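Local structure of chitin deacetylase 1 (Bombyx mori, 5ZNT) at residues A[98-109]-A[141-151]. The protein removes N-acetyl groups from the N-acetyl-D-glucosamine residues of chitin, a zinc-dependent hydrolysis that yields chitosan and acetate. Residues are numbered along the deposited sequence; the frame is centred on the assembly and turned at random.
Sequences IAVHSITHNDDE and SVVGVRAPYLR. With ZN (zinc ion), chain C.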
loop_
_atom_site.group_PDB
_atom_site.type_symbol
_atom_site.label_atom_id
_atom_site.label_comp_id
_atom_site.label_asym_id
_atom_site.label_seq_id
_atom_site.Cartn_x
_atom_site.Cartn_y
_atom_site.Cartn_z
ATOM N N ILE A 98 7.394 -3.037 -3.099
ATOM C CA ILE A 98 6.584 -3.354 -4.273
ATOM C C ILE A 98 5.513 -4.336 -3.838
ATOM O O ILE A 98 5.832 -5.384 -3.273
ATOM C CB ILE A 98 7.427 -3.951 -5.411
ATOM C CG1 ILE A 98 8.515 -2.975 -5.830
ATOM C CG2 ILE A 98 6.513 -4.328 -6.610
ATOM C CD1 ILE A 98 7.997 -1.623 -6.341
ATOM N N ALA A 99 4.248 -3.999 -4.096
ATOM C CA ALA A 99 3.105 -4.853 -3.776
ATOM C C ALA A 99 2.264 -5.010 -5.038
ATOM O O ALA A 99 2.527 -4.357 -6.052
ATOM C CB ALA A 99 2.257 -4.253 -2.629
ATOM N N VAL A 100 1.238 -5.882 -5.008
ATOM C CA VAL A 100 0.500 -6.191 -6.238
ATOM C C VAL A 100 -0.863 -5.523 -6.222
ATOM O O VAL A 100 -1.521 -5.404 -5.176
ATOM C CB VAL A 100 0.361 -7.702 -6.502
ATOM C CG1 VAL A 100 1.741 -8.385 -6.504
ATOM C CG2 VAL A 100 -0.598 -8.378 -5.524
ATOM N N HIS A 101 -1.295 -5.116 -7.413
ATOM C CA HIS A 101 -2.546 -4.422 -7.668
ATOM C C HIS A 101 -3.248 -5.058 -8.874
ATOM O O HIS A 101 -3.975 -4.380 -9.605
ATOM C CB HIS A 101 -2.267 -2.936 -7.893
ATOM C CG HIS A 101 -3.478 -2.047 -7.881
ATOM N ND1 HIS A 101 -4.478 -2.145 -6.938
ATOM C CD2 HIS A 101 -3.813 -0.994 -8.675
ATOM C CE1 HIS A 101 -5.385 -1.207 -7.161
ATOM N NE2 HIS A 101 -5.009 -0.498 -8.214
ATOM N N SER A 102 -2.981 -6.351 -9.113
ATOM C CA SER A 102 -3.583 -7.237 -10.120
ATOM C C SER A 102 -2.937 -7.141 -11.511
ATOM O O SER A 102 -2.222 -6.185 -11.827
ATOM C CB SER A 102 -5.098 -7.022 -10.259
ATOM O OG SER A 102 -5.375 -6.003 -11.191
ATOM N N ILE A 103 -3.191 -8.152 -12.339
ATOM C CA ILE A 103 -2.729 -8.145 -13.729
ATOM C C ILE A 103 -3.618 -7.256 -14.591
ATOM O O ILE A 103 -3.136 -6.364 -15.298
ATOM C CB ILE A 103 -2.696 -9.585 -14.277
ATOM C CG1 ILE A 103 -1.558 -10.371 -13.611
ATOM C CG2 ILE A 103 -2.591 -9.560 -15.842
ATOM C CD1 ILE A 103 -1.500 -11.863 -14.026
ATOM N N THR A 104 -4.930 -7.471 -14.537
ATOM C CA THR A 104 -5.822 -6.825 -15.494
ATOM C C THR A 104 -6.354 -5.472 -15.038
ATOM O O THR A 104 -6.750 -4.673 -15.896
ATOM C CB THR A 104 -7.045 -7.706 -15.812
ATOM O OG1 THR A 104 -7.922 -7.725 -14.680
ATOM C CG2 THR A 104 -6.632 -9.145 -16.160
ATOM N N HIS A 105 -6.404 -5.200 -13.734
ATOM C CA HIS A 105 -7.107 -4.013 -13.222
ATOM C C HIS A 105 -8.513 -3.912 -13.831
ATOM O O HIS A 105 -8.988 -2.828 -14.185
ATOM C CB HIS A 105 -6.302 -2.733 -13.481
ATOM C CG HIS A 105 -6.548 -1.648 -12.477
ATOM N ND1 HIS A 105 -7.655 -0.818 -12.522
ATOM C CD2 HIS A 105 -5.825 -1.250 -11.402
ATOM C CE1 HIS A 105 -7.590 0.052 -11.528
ATOM N NE2 HIS A 105 -6.500 -0.204 -10.821
ATOM N N ASN A 106 -9.146 -5.067 -14.006
ATOM C CA ASN A 106 -10.510 -5.202 -14.518
ATOM C C ASN A 106 -11.429 -4.142 -13.924
ATOM O O ASN A 106 -11.583 -4.064 -12.704
ATOM C CB ASN A 106 -11.021 -6.603 -14.166
ATOM C CG ASN A 106 -12.326 -6.967 -14.886
ATOM O OD1 ASN A 106 -13.117 -6.099 -15.225
ATOM N ND2 ASN A 106 -12.535 -8.256 -15.119
ATOM N N ASP A 107 -12.028 -3.308 -14.782
ATOM C CA ASP A 107 -12.825 -2.190 -14.284
ATOM C C ASP A 107 -14.270 -2.567 -14.005
ATOM O O ASP A 107 -15.058 -1.690 -13.636
ATOM C CB ASP A 107 -12.769 -0.998 -15.244
ATOM C CG ASP A 107 -13.378 -1.296 -16.610
ATOM O OD1 ASP A 107 -13.813 -2.443 -16.875
ATOM O OD2 ASP A 107 -13.385 -0.368 -17.439
ATOM N N ASP A 108 -14.617 -3.841 -14.138
ATOM C CA ASP A 108 -15.932 -4.356 -13.770
ATOM C C ASP A 108 -15.917 -4.652 -12.275
ATOM O O ASP A 108 -15.415 -5.690 -11.842
ATOM C CB ASP A 108 -16.255 -5.599 -14.588
ATOM C CG ASP A 108 -17.682 -6.062 -14.400
ATOM O OD1 ASP A 108 -18.389 -5.476 -13.551
ATOM O OD2 ASP A 108 -18.088 -7.006 -15.103
ATOM N N GLU A 109 -16.476 -3.735 -11.475
ATOM C CA GLU A 109 -16.395 -3.868 -10.022
ATOM C C GLU A 109 -17.118 -5.101 -9.504
ATOM O O GLU A 109 -16.797 -5.581 -8.408
ATOM C CB GLU A 109 -16.970 -2.632 -9.336
ATOM C CG GLU A 109 -16.072 -1.438 -9.370
ATOM C CD GLU A 109 -16.586 -0.336 -8.478
ATOM O OE1 GLU A 109 -17.455 -0.614 -7.626
ATOM O OE2 GLU A 109 -16.134 0.809 -8.645
ATOM N N SER A 141 9.940 -10.473 -1.083
ATOM C CA SER A 141 9.470 -9.256 -0.428
ATOM C C SER A 141 8.230 -8.633 -1.086
ATOM O O SER A 141 7.728 -7.622 -0.589
ATOM C CB SER A 141 10.598 -8.226 -0.378
ATOM O OG SER A 141 11.043 -7.879 -1.683
ATOM N N VAL A 142 7.716 -9.209 -2.170
ATOM C CA VAL A 142 6.442 -8.789 -2.758
ATOM C C VAL A 142 5.335 -9.544 -2.011
ATOM O O VAL A 142 5.077 -10.710 -2.280
ATOM C CB VAL A 142 6.414 -9.061 -4.265
ATOM C CG1 VAL A 142 5.067 -8.649 -4.874
ATOM C CG2 VAL A 142 7.604 -8.357 -4.975
ATOM N N VAL A 143 4.695 -8.896 -1.033
ATOM C CA VAL A 143 3.888 -9.645 -0.065
ATOM C C VAL A 143 2.527 -9.000 0.190
ATOM O O VAL A 143 1.690 -9.575 0.895
ATOM C CB VAL A 143 4.641 -9.822 1.273
ATOM C CG1 VAL A 143 6.011 -10.466 1.052
ATOM C CG2 VAL A 143 4.783 -8.482 2.004
ATOM N N GLY A 144 2.303 -7.802 -0.351
ATOM C CA GLY A 144 1.053 -7.093 -0.127
ATOM C C GLY A 144 0.123 -7.086 -1.323
ATOM O O GLY A 144 0.562 -7.243 -2.470
ATOM N N VAL A 145 -1.171 -6.897 -1.062
ATOM C CA VAL A 145 -2.213 -6.886 -2.079
ATOM C C VAL A 145 -3.096 -5.676 -1.848
ATOM O O VAL A 145 -3.478 -5.394 -0.703
ATOM C CB VAL A 145 -3.073 -8.169 -2.020
ATOM C CG1 VAL A 145 -4.294 -8.033 -2.950
ATOM C CG2 VAL A 145 -2.249 -9.395 -2.421
ATOM N N ARG A 146 -3.472 -4.995 -2.936
ATOM C CA ARG A 146 -4.578 -4.042 -2.913
ATOM C C ARG A 146 -5.422 -4.274 -4.155
ATOM O O ARG A 146 -4.897 -4.249 -5.276
ATOM C CB ARG A 146 -4.089 -2.593 -2.871
ATOM C CG ARG A 146 -5.225 -1.553 -2.955
ATOM C CD ARG A 146 -4.677 -0.142 -2.657
ATOM N NE ARG A 146 -4.366 0.070 -1.237
ATOM C CZ ARG A 146 -3.679 1.105 -0.757
ATOM N NH1 ARG A 146 -3.207 2.043 -1.581
ATOM N NH2 ARG A 146 -3.472 1.208 0.556
ATOM N N ALA A 147 -6.727 -4.479 -3.961
ATOM C CA ALA A 147 -7.626 -4.780 -5.081
ATOM C C ALA A 147 -7.983 -3.518 -5.859
ATOM O O ALA A 147 -8.162 -2.449 -5.265
ATOM C CB ALA A 147 -8.913 -5.454 -4.588
ATOM N N PRO A 148 -8.069 -3.621 -7.193
ATOM C CA PRO A 148 -8.596 -2.522 -8.002
ATOM C C PRO A 148 -9.940 -2.027 -7.482
ATOM O O PRO A 148 -10.781 -2.810 -7.014
ATOM C CB PRO A 148 -8.733 -3.147 -9.398
ATOM C CG PRO A 148 -7.625 -4.172 -9.435
ATOM C CD PRO A 148 -7.616 -4.756 -8.018
ATOM N N TYR A 149 -10.111 -0.708 -7.549
ATOM C CA TYR A 149 -11.296 0.029 -7.095
ATOM C C TYR A 149 -11.649 -0.281 -5.632
ATOM O O TYR A 149 -12.789 -0.058 -5.204
ATOM C CB TYR A 149 -12.479 -0.217 -8.067
ATOM C CG TYR A 149 -12.000 -0.062 -9.505
ATOM C CD1 TYR A 149 -11.855 1.199 -10.085
ATOM C CD2 TYR A 149 -11.586 -1.171 -10.242
ATOM C CE1 TYR A 149 -11.360 1.343 -11.391
ATOM C CE2 TYR A 149 -11.069 -1.035 -11.543
ATOM C CZ TYR A 149 -10.963 0.220 -12.095
ATOM O OH TYR A 149 -10.468 0.351 -13.370
ATOM N N LEU A 150 -10.666 -0.768 -4.857
ATOM C CA LEU A 150 -10.838 -1.151 -3.456
ATOM C C LEU A 150 -12.031 -2.094 -3.281
ATOM O O LEU A 150 -12.790 -2.004 -2.311
ATOM C CB LEU A 150 -10.978 0.088 -2.558
ATOM C CG LEU A 150 -9.826 1.115 -2.653
ATOM C CD1 LEU A 150 -10.031 2.267 -1.665
ATOM C CD2 LEU A 150 -8.496 0.432 -2.335
ATOM N N ARG A 151 -12.194 -3.028 -4.225
ATOM C CA ARG A 151 -13.269 -4.013 -4.135
ATOM C C ARG A 151 -12.777 -5.205 -3.328
ATOM O O ARG A 151 -11.972 -6.009 -3.814
ATOM C CB ARG A 151 -13.732 -4.454 -5.521
ATOM C CG ARG A 151 -14.240 -3.347 -6.424
ATOM C CD ARG A 151 -15.284 -2.472 -5.739
ATOM N NE ARG A 151 -16.473 -3.227 -5.341
ATOM C CZ ARG A 151 -17.488 -2.692 -4.669
ATOM N NH1 ARG A 151 -17.446 -1.408 -4.321
ATOM N NH2 ARG A 151 -18.534 -3.438 -4.327
HETATM ZN ZN ZN C . -5.876 1.093 -9.300
HETATM O O HOH W 1 4.639 -6.116 -0.923
HETATM O O HOH W 2 8.897 -5.111 -1.899
HETATM O O HOH W 3 -7.826 0.897 -8.088
HETATM O O HOH W 4 -6.026 2.291 -7.347
HETATM O O HOH W 5 -6.716 2.849 -10.213
#
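His-101 and His-105 bind the zinc ion through their NE2 atoms, and residues 141-151 meet both rings, that of His-101 at its edge and that of His-105 over one face and at its edge, a worked example of second-shell positioning at a metal site. The ND1 of His-101 donates to the backbone O of Arg-146 at 2.7 Å; the oxygen lies near the ring plane, although the donor stands above the carbonyl plane. With CG anti to the backbone N (chi1 -168°), the imidazole reaches this carbonyl with ND1 while NE2 meets the metal. His-105 is held differently: CB of Pro-148 sits over the centre of its ring, 3.9 Å from the centroid, in a CH-pi contact. At its edge, ND1 makes a weak hydrogen bond to the Tyr-149 OH, and the two rings form an offset edge-to-face pair with planes at 72°. Asp-46 completes the Asp-His-His triad of this carbohydrate esterase 4 catalytic domain, and three waters fill out the zinc shell; one of them also accepts from Tyr-149 N.

Further out, Ser-102 OG donates to His-101 O, accepts from His-105 N at 2.9 Å in an ST motif, and touches CG of Pro-148 at 3.4 Å. With an alanine here, the hydroxyl bridging His-101 O and His-105 N is gone, which would probably leave the turn between the two zinc ligands freer to shift. Val-100 N and O bond to Gly-144 O and Arg-146 N, a single parallel bridge that sets the two segments side by side. Past Tyr-149, Glu-109 OE1 lies over the guanidinium face of Arg-151, 3.4 Å from NH1, a purely electrostatic salt bridge; Arg-151 NH2 also bonds to Asn-197 O.

The bridge joins strand 97-100, paired in parallel with strand 75-78, to strand 144-145, itself parallel to strand 168-169, while helices 109-113 and 117-134 pack against Ser-102.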